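Local atomic coordinates of IclR transcriptional regulator (PDB entry 1MKM), a protein that probably binds DNA through a winged helix-turn-helix domain and regulates transcription as a member of the IclR family, with a zinc-binding C-terminal domain. Residues I83-L88 against Y111-E116; V200-F205 against V235-A240. All coordinates share one frame; numbering follows the deposited sequence.

Contact 1. Residues I83-L88 against Y111-E116; sequences IAHDHL and YIDKVE
His85 on the helix and Asp113 on the strand carry the polar half of this contact. The imidazole donates from ND1 to Asp113 OD2 at 2.9 Å, with an N-H...O angle of 155°, and the carboxylate oxygen receives the proton on its syn lone pair. The carboxylate comes to the edge of the imidazole, near its plane, and the two planes are 9° apart. A second, weak bond runs from His85 ND1 to Asp113 OD1 at 3.5 Å. With chi1 of His85 at -171°, its CG is swung opposite the backbone N, which carries the ring over to the strand. Arg81, a turn earlier on helix 79-93, adds a long, weak ion pair to Asp113 OD2.

The apolar half belongs to Leu88, one turn on. Its CD1 lies 3.7 Å from Asp113 CG, packing against the carboxylate, while its CB meets Val115 CG2 at 3.9 Å. Val115 also touches Val89 and Met92 of the same helix, and Leu88 reaches Val99 on the neighbouring strand. Ile112 and Asp113 together stand opposite the single residue Leu101, a classic beta bulge in the strand pair.

Buried beside a leucine methyl, the carboxylate of Asp113 probably relies on the His85 N-H to offset its charge, with at most a minor share from Arg81; in return, the bond is likely to hold the His85 ring in this rotation.

Contact 2. Residues V200-F205 against V235-A240; sequences VGVPIF and VLKEKA
Val202 meets three residues of the helix, Leu236, Lys237 and Ala240, through the two methyls that branch from its CB. The CB bond is directed at the helix, and from there the branches part. CG1, opposite the backbone N at chi1 179°, lies 3.5 Å from Lys237 CE, against the aliphatic part of that side chain, which is bent at chi2 and crosses the valine at about a right angle. The same CG1 touches Ala240 CB at 3.6 Å. CG2 turns instead to Leu236, 3.7 Å from its CB, the two side chains running alongside each other in opposite senses. An alanine at this position would lose both methyls, and is likely to leave a gap beneath Leu236 and Ala240 and the lysine chain less firmly positioned.

Farther along the strand, Ile204 CD1 reaches Ala240 CA at 3.6 Å. Leu236 also touches Val215 and Ile217 on strand 211-220, so the helix spans two strands. Joined by aliphatic side chains, the helix segment runs nearly parallel to the strand segment, 13° between their directions, consistent with the helix-on-sheet packing of the GAF-like C-terminal domain of IclR proteins.

Overall arrangement
Both contacts lie in the C-terminal, GAF-like domain and pack a helix on the same antiparallel sheet, in the order 130-132, 108-115, 98-105, 211-220, 197-205, 187-190. Contact 1 joins helix 79-93 to strand 108-115; contact 2 joins helix 226-246 to strand 197-205; strands 98-105 and 211-220 lie between strands 108-115 and 197-205 in the sheet. Along the chain both segments of contact 1 precede those of contact 2, yet the contact centres are only about 12 Å apart. The helices meet directly, His87 CD2 lying 3.3 Å from Lys239 CD, and Lys239 also forms a salt bridge to Asp90. Early and late parts of the domain are thus packed together on one sheet, with contact 2 nearer the zinc-binding residues Asp189 and Cys199.

Contact 1. Residues I83-L88 against Y111-E116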
loop_
_atom_site.group_PDB
_atom_site.type_symbol
_atom_site.label_atom_id
_atom_site.label_comp_id
_atom_site.label_asym_id
_atom_site.label_seq_id
_atom_site.Cartn_x
_atom_site.Cartn_y
_atom_site.Cartn_z
ATOM N N ILE B 83 4.323 -29.075 -14.971
ATOM C CA ILE B 83 3.484 -30.260 -14.967
ATOM C C ILE B 83 2.739 -30.378 -13.639
ATOM O O ILE B 83 1.658 -30.968 -13.564
ATOM C CB ILE B 83 4.342 -31.517 -15.169
ATOM C CG1 ILE B 83 4.623 -31.721 -16.650
ATOM C CG2 ILE B 83 3.662 -32.742 -14.591
ATOM C CD1 ILE B 83 5.397 -32.977 -16.921
ATOM N N ALA B 84 3.307 -29.790 -12.593
ATOM C CA ALA B 84 2.709 -29.885 -11.274
ATOM C C ALA B 84 2.068 -28.617 -10.710
ATOM O O ALA B 84 1.018 -28.684 -10.069
ATOM C CB ALA B 84 3.763 -30.426 -10.289
ATOM N N HIS B 85 2.673 -27.464 -10.958
ATOM C CA HIS B 85 2.147 -26.235 -10.384
ATOM C C HIS B 85 0.657 -26.134 -10.062
ATOM O O HIS B 85 0.308 -25.722 -8.956
ATOM C CB HIS B 85 2.513 -25.009 -11.206
ATOM C CG HIS B 85 2.159 -23.732 -10.512
ATOM N ND1 HIS B 85 2.780 -23.329 -9.348
ATOM C CD2 HIS B 85 1.180 -22.829 -10.746
ATOM C CE1 HIS B 85 2.195 -22.236 -8.892
ATOM N NE2 HIS B 85 1.220 -21.911 -9.722
ATOM N N ASP B 86 -0.225 -26.488 -10.993
ATOM C CA ASP B 86 -1.655 -26.371 -10.713
ATOM C C ASP B 86 -2.174 -27.394 -9.717
ATOM O O ASP B 86 -3.042 -27.090 -8.891
ATOM C CB ASP B 86 -2.469 -26.419 -12.004
ATOM C CG ASP B 86 -2.272 -25.175 -12.845
ATOM O OD1 ASP B 86 -2.114 -24.093 -12.252
ATOM O OD2 ASP B 86 -2.278 -25.266 -14.090
ATOM N N HIS B 87 -1.651 -28.609 -9.783
ATOM C CA HIS B 87 -2.071 -29.623 -8.837
ATOM C C HIS B 87 -1.695 -29.133 -7.454
ATOM O O HIS B 87 -2.363 -29.436 -6.477
ATOM C CB HIS B 87 -1.389 -30.949 -9.143
ATOM C CG HIS B 87 -1.843 -31.560 -10.429
ATOM N ND1 HIS B 87 -1.696 -30.926 -11.644
ATOM C CD2 HIS B 87 -2.461 -32.736 -10.689
ATOM C CE1 HIS B 87 -2.201 -31.686 -12.598
ATOM N NE2 HIS B 87 -2.672 -32.791 -12.046
ATOM N N LEU B 88 -0.623 -28.355 -7.382
ATOM C CA LEU B 88 -0.169 -27.814 -6.110
ATOM C C LEU B 88 -1.157 -26.758 -5.635
ATOM O O LEU B 88 -1.572 -26.764 -4.480
ATOM C CB LEU B 88 1.231 -27.214 -6.255
ATOM C CG LEU B 88 2.318 -28.165 -6.775
ATOM C CD1 LEU B 88 3.616 -27.383 -6.968
ATOM C CD2 LEU B 88 2.539 -29.335 -5.802
ATOM N N TYR B 111 13.923 -26.653 -3.260
ATOM C CA TYR B 111 12.559 -26.169 -3.398
ATOM C C TYR B 111 12.395 -25.589 -4.803
ATOM O O TYR B 111 13.043 -24.606 -5.166
ATOM C CB TYR B 111 12.287 -25.118 -2.345
ATOM C CG TYR B 111 12.036 -25.702 -0.982
ATOM C CD1 TYR B 111 12.710 -25.225 0.133
ATOM C CD2 TYR B 111 11.094 -26.721 -0.802
ATOM C CE1 TYR B 111 12.446 -25.743 1.403
ATOM C CE2 TYR B 111 10.834 -27.246 0.454
ATOM C CZ TYR B 111 11.514 -26.753 1.546
ATOM O OH TYR B 111 11.282 -27.284 2.789
ATOM N N ILE B 112 11.548 -26.213 -5.607
ATOM C CA ILE B 112 11.353 -25.745 -6.963
ATOM C C ILE B 112 9.987 -25.132 -7.202
ATOM O O ILE B 112 9.704 -24.646 -8.293
ATOM C CB ILE B 112 11.624 -26.881 -7.976
ATOM C CG1 ILE B 112 10.980 -28.184 -7.486
ATOM C CG2 ILE B 112 13.135 -27.059 -8.154
ATOM C CD1 ILE B 112 10.992 -29.288 -8.506
ATOM N N ASP B 113 9.142 -25.160 -6.177
ATOM C CA ASP B 113 7.813 -24.557 -6.240
ATOM C C ASP B 113 7.178 -24.575 -4.852
ATOM O O ASP B 113 7.432 -25.474 -4.049
ATOM C CB ASP B 113 6.905 -25.304 -7.219
ATOM C CG ASP B 113 5.762 -24.431 -7.738
ATOM O OD1 ASP B 113 5.316 -23.524 -7.011
ATOM O OD2 ASP B 113 5.303 -24.655 -8.877
ATOM N N LYS B 114 6.362 -23.574 -4.560
ATOM C CA LYS B 114 5.704 -23.515 -3.268
ATOM C C LYS B 114 4.423 -22.692 -3.363
ATOM O O LYS B 114 4.413 -21.586 -3.918
ATOM C CB LYS B 114 6.653 -22.907 -2.212
ATOM C CG LYS B 114 6.050 -22.721 -0.818
ATOM C CD LYS B 114 6.875 -21.729 -0.001
ATOM C CE LYS B 114 6.455 -21.705 1.459
ATOM N NZ LYS B 114 7.216 -20.700 2.262
ATOM N N VAL B 115 3.332 -23.247 -2.846
ATOM C CA VAL B 115 2.058 -22.532 -2.832
ATOM C C VAL B 115 1.761 -22.190 -1.382
ATOM O O VAL B 115 1.519 -23.086 -0.578
ATOM C CB VAL B 115 0.878 -23.387 -3.331
ATOM C CG1 VAL B 115 -0.440 -22.661 -3.018
ATOM C CG2 VAL B 115 0.993 -23.649 -4.802
ATOM N N GLU B 116 1.764 -20.905 -1.049
ATOM C CA GLU B 116 1.477 -20.500 0.320
ATOM C C GLU B 116 0.033 -20.820 0.692
ATOM O O GLU B 116 -0.860 -20.821 -0.155
ATOM C CB GLU B 116 1.742 -19.004 0.514
ATOM C CG GLU B 116 3.185 -18.583 0.290
ATOM C CD GLU B 116 3.455 -17.157 0.744
ATOM O OE1 GLU B 116 2.653 -16.263 0.398
ATOM O OE2 GLU B 116 4.468 -16.924 1.443
#

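Contact 2. Residues V200-F205 against V235-A240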
loop_
_atom_site.group_PDB
_atom_site.type_symbol
_atom_site.label_atom_id
_atom_site.label_comp_id
_atom_site.label_asym_id
_atom_site.label_seq_id
_atom_site.Cartn_x
_atom_site.Cartn_y
_atom_site.Cartn_z
ATOM N N VAL B 200 3.526 -33.966 5.497
ATOM C CA VAL B 200 3.136 -35.250 4.949
ATOM C C VAL B 200 3.637 -35.207 3.510
ATOM O O VAL B 200 3.389 -34.234 2.800
ATOM C CB VAL B 200 1.600 -35.458 4.967
ATOM C CG1 VAL B 200 1.243 -36.687 4.158
ATOM C CG2 VAL B 200 1.113 -35.625 6.396
ATOM N N GLY B 201 4.354 -36.242 3.083
ATOM C CA GLY B 201 4.885 -36.236 1.737
ATOM C C GLY B 201 4.769 -37.535 0.970
ATOM O O GLY B 201 4.714 -38.617 1.555
ATOM N N VAL B 202 4.754 -37.404 -0.354
ATOM C CA VAL B 202 4.646 -38.519 -1.291
ATOM C C VAL B 202 5.631 -38.252 -2.440
ATOM O O VAL B 202 5.885 -37.096 -2.782
ATOM C CB VAL B 202 3.210 -38.604 -1.861
ATOM C CG1 VAL B 202 3.093 -39.745 -2.848
ATOM C CG2 VAL B 202 2.219 -38.776 -0.734
ATOM N N PRO B 203 6.204 -39.311 -3.042
ATOM C CA PRO B 203 7.160 -39.150 -4.149
ATOM C C PRO B 203 6.531 -38.898 -5.518
ATOM O O PRO B 203 5.315 -38.945 -5.681
ATOM C CB PRO B 203 7.937 -40.468 -4.141
ATOM C CG PRO B 203 7.735 -41.005 -2.765
ATOM C CD PRO B 203 6.293 -40.674 -2.498
ATOM N N ILE B 204 7.389 -38.636 -6.494
ATOM C CA ILE B 204 6.985 -38.399 -7.876
ATOM C C ILE B 204 7.991 -39.175 -8.719
ATOM O O ILE B 204 9.172 -38.842 -8.721
ATOM C CB ILE B 204 7.091 -36.907 -8.264
ATOM C CG1 ILE B 204 6.054 -36.068 -7.510
ATOM C CG2 ILE B 204 6.881 -36.756 -9.766
ATOM C CD1 ILE B 204 4.638 -36.146 -8.095
ATOM N N PHE B 205 7.532 -40.199 -9.434
ATOM C CA PHE B 205 8.429 -41.012 -10.253
ATOM C C PHE B 205 8.511 -40.562 -11.716
ATOM O O PHE B 205 7.598 -39.912 -12.248
ATOM C CB PHE B 205 8.008 -42.483 -10.174
ATOM C CG PHE B 205 7.919 -43.002 -8.767
ATOM C CD1 PHE B 205 6.725 -43.533 -8.277
ATOM C CD2 PHE B 205 9.019 -42.914 -7.908
ATOM C CE1 PHE B 205 6.626 -43.965 -6.946
ATOM C CE2 PHE B 205 8.932 -43.343 -6.578
ATOM C CZ PHE B 205 7.735 -43.868 -6.097
ATOM N N VAL B 235 -4.897 -36.547 -0.731
ATOM C CA VAL B 235 -4.851 -35.592 -1.833
ATOM C C VAL B 235 -3.443 -35.582 -2.418
ATOM O O VAL B 235 -3.255 -35.431 -3.626
ATOM C CB VAL B 235 -5.207 -34.160 -1.362
ATOM C CG1 VAL B 235 -5.340 -33.231 -2.560
ATOM C CG2 VAL B 235 -6.497 -34.179 -0.569
ATOM N N LEU B 236 -2.460 -35.759 -1.546
ATOM C CA LEU B 236 -1.064 -35.766 -1.952
ATOM C C LEU B 236 -0.822 -36.884 -2.955
ATOM O O LEU B 236 -0.388 -36.641 -4.087
ATOM C CB LEU B 236 -0.178 -35.961 -0.718
ATOM C CG LEU B 236 1.096 -35.121 -0.586
ATOM C CD1 LEU B 236 0.841 -33.683 -1.011
ATOM C CD2 LEU B 236 1.567 -35.180 0.855
ATOM N N LYS B 237 -1.117 -38.113 -2.544
ATOM C CA LYS B 237 -0.916 -39.259 -3.419
ATOM C C LYS B 237 -1.727 -39.131 -4.696
ATOM O O LYS B 237 -1.294 -39.580 -5.754
ATOM C CB LYS B 237 -1.283 -40.562 -2.702
ATOM C CG LYS B 237 -0.130 -41.555 -2.620
ATOM C CD LYS B 237 0.478 -41.837 -3.993
ATOM C CE LYS B 237 1.663 -42.791 -3.882
ATOM N NZ LYS B 237 2.347 -43.053 -5.188
ATOM N N GLU B 238 -2.897 -38.511 -4.602
ATOM C CA GLU B 238 -3.745 -38.336 -5.774
ATOM C C GLU B 238 -3.044 -37.504 -6.848
ATOM O O GLU B 238 -3.034 -37.880 -8.025
ATOM C CB GLU B 238 -5.063 -37.656 -5.399
ATOM C CG GLU B 238 -5.994 -37.444 -6.590
ATOM C CD GLU B 238 -7.166 -36.525 -6.278
ATOM O OE1 GLU B 238 -7.837 -36.742 -5.249
ATOM O OE2 GLU B 238 -7.421 -35.591 -7.068
ATOM N N LYS B 239 -2.473 -36.370 -6.443
ATOM C CA LYS B 239 -1.774 -35.497 -7.374
ATOM C C LYS B 239 -0.468 -36.168 -7.755
ATOM O O LYS B 239 -0.054 -36.126 -8.909
ATOM C CB LYS B 239 -1.493 -34.128 -6.735
ATOM C CG LYS B 239 -2.743 -33.328 -6.373
ATOM C CD LYS B 239 -3.562 -32.982 -7.615
ATOM C CE LYS B 239 -4.779 -32.119 -7.275
ATOM N NZ LYS B 239 -5.570 -31.763 -8.487
ATOM N N ALA B 240 0.184 -36.796 -6.782
ATOM C CA ALA B 240 1.441 -37.476 -7.067
ATOM C C ALA B 240 1.266 -38.388 -8.281
ATOM O O ALA B 240 1.942 -38.230 -9.307
ATOM C CB ALA B 240 1.880 -38.287 -5.859
#